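Local coordinates for deacylase (Burkholderia multivorans, PDB 5THW), which probably hydrolyses N-carbamoyl-L-amino acids as a zinc-dependent amidase of the peptidase M20 family, and binds N-(aminocarbonyl)-beta-alanine beside its two zinc ions, at residues M37-A40 against K41-A44. Numbering follows the deposited sequence.
Sequences MEMA and KIGA
K41 N turns back to E38 O as helix 29-39 gives way to loop, through an i to i+3 hydrogen bond of 3.2 Å. The next bond of the same kind joins I42 N to M39 O at 3.1 Å. This local exit from the helix is built from two overlapping beta turns, a type I turn from M39 to I42 and a type II turn from K41 to A44, the second closed by A44 N on K41 O. G43 takes the third position of the type II turn with phi 86°, where a side chain would jam against the carbonyl oxygen of I42.

E38 and K41 form a loose salt bridge. The E38 chain, its CG anti to the backbone N (chi1 -165°), bends at chi2 and swings its carboxylate back toward the loop, while K41 runs extended from CG to the ammonium. K41 NZ lies 3.5 Å from E38 OE2, a weak bond, and E38 OE1 is equally near, so the ammonium faces both oxygens. E38 OE2 also lies alongside the methylene CD of K41.

M39 is buried. E38 and M39 both touch W69 of helix 57-72, and M39 also reaches I117 and L121 of helix 117-132, with its side chain about 10 Å from that of the zinc ligand H104. M39 thus packs against both helices, while I42 adds contacts to A61 and L65 of helix 57-72. Between the two side chains, M39 SD meets the methyl CD1 of I42 at 4.0 Å. The methyl CB of A44, the last residue of the type II turn, sits 3.3 Å from A40 O, just ahead of that turn.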
ATOM      1  N   MET A  37      23.078   2.725  26.373  1.00 42.62           N
ATOM      2  CA  MET A  37      22.438   4.031  26.252  1.00 41.16           C
ATOM      3  C   MET A  37      23.089   4.879  25.171  1.00 46.89           C
ATOM      4  O   MET A  37      22.412   5.670  24.502  1.00 47.42           O
ATOM      5  CB  MET A  37      22.474   4.771  27.590  1.00 31.93           C
ATOM      6  CG  MET A  37      21.795   4.033  28.729  1.00 49.18           C
ATOM      7  SD  MET A  37      20.044   3.699  28.436  1.00 54.16           S
ATOM      8  CE  MET A  37      20.078   1.974  27.944  1.00 52.20           C
ATOM      9  N   GLU A  38      24.400   4.735  24.990  1.00 43.41           N
ATOM     10  CA  GLU A  38      25.093   5.525  23.981  1.00 44.58           C
ATOM     11  C   GLU A  38      24.718   5.065  22.576  1.00 46.06           C
ATOM     12  O   GLU A  38      24.510   5.892  21.678  1.00 39.72           O
ATOM     13  CB  GLU A  38      26.603   5.446  24.212  1.00 35.34           C
ATOM     14  CG  GLU A  38      27.377   6.491  23.468  1.00 49.36           C
ATOM     15  CD  GLU A  38      27.000   7.890  23.921  1.00 62.29           C
ATOM     16  OE1 GLU A  38      26.666   8.053  25.119  1.00 60.67           O
ATOM     17  OE2 GLU A  38      27.037   8.821  23.085  1.00 70.06           O
ATOM     18  N   MET A  39      24.649   3.744  22.364  1.00 42.83           N
ATOM     19  CA  MET A  39      24.253   3.207  21.066  1.00 36.99           C
ATOM     20  C   MET A  39      22.806   3.545  20.731  1.00 36.64           C
ATOM     21  O   MET A  39      22.459   3.665  19.551  1.00 37.24           O
ATOM     22  CB  MET A  39      24.447   1.693  21.038  1.00 34.82           C
ATOM     23  CG  MET A  39      25.851   1.254  20.687  1.00 43.33           C
ATOM     24  SD  MET A  39      26.296   1.704  19.007  1.00 58.51           S
ATOM     25  CE  MET A  39      24.978   0.933  18.078  1.00 61.65           C
ATOM     26  N   ALA A  40      21.955   3.711  21.747  1.00 38.14           N
ATOM     27  CA  ALA A  40      20.554   4.028  21.512  1.00 37.46           C
ATOM     28  C   ALA A  40      20.374   5.404  20.892  1.00 43.62           C
ATOM     29  O   ALA A  40      19.307   5.687  20.340  1.00 46.71           O
ATOM     30  CB  ALA A  40      19.765   3.931  22.819  1.00 28.55           C
ATOM     31  N   LYS A  41      21.390   6.267  20.974  1.00 43.11           N
ATOM     32  CA  LYS A  41      21.292   7.573  20.331  1.00 44.59           C
ATOM     33  C   LYS A  41      21.334   7.462  18.809  1.00 38.87           C
ATOM     34  O   LYS A  41      20.752   8.304  18.118  1.00 41.58           O
ATOM     35  CB  LYS A  41      22.417   8.485  20.812  1.00 37.45           C
ATOM     36  CG  LYS A  41      22.441   8.740  22.303  1.00 39.26           C
ATOM     37  CD  LYS A  41      23.622   9.647  22.675  1.00 50.23           C
ATOM     38  CE  LYS A  41      23.609  10.005  24.156  1.00 49.65           C
ATOM     39  NZ  LYS A  41      24.702  10.941  24.521  1.00 50.76           N
ATOM     40  N   ILE A  42      21.999   6.436  18.280  1.00 37.40           N
ATOM     41  CA  ILE A  42      22.190   6.246  16.841  1.00 36.05           C
ATOM     42  C   ILE A  42      20.915   5.625  16.278  1.00 44.39           C
ATOM     43  O   ILE A  42      20.694   4.417  16.403  1.00 37.50           O
ATOM     44  CB  ILE A  42      23.417   5.383  16.543  1.00 33.43           C
ATOM     45  CG1 ILE A  42      24.681   6.022  17.134  1.00 33.30           C
ATOM     46  CG2 ILE A  42      23.575   5.168  15.048  1.00 36.44           C
ATOM     47  CD1 ILE A  42      25.900   5.146  17.015  1.00 30.04           C
ATOM     48  N   GLY A  43      20.098   6.444  15.613  1.00 40.40           N
ATOM     49  CA  GLY A  43      18.796   6.016  15.154  1.00 32.88           C
ATOM     50  C   GLY A  43      17.693   6.147  16.177  1.00 39.74           C
ATOM     51  O   GLY A  43      16.676   5.450  16.062  1.00 42.53           O
ATOM     52  N   ALA A  44      17.874   6.990  17.194  1.00 30.87           N
ATOM     53  CA  ALA A  44      16.845   7.159  18.215  1.00 33.49           C
ATOM     54  C   ALA A  44      15.556   7.685  17.601  1.00 36.57           C
ATOM     55  O   ALA A  44      15.573   8.591  16.763  1.00 50.51           O
ATOM     56  CB  ALA A  44      17.328   8.119  19.304  1.00 28.47           C
TER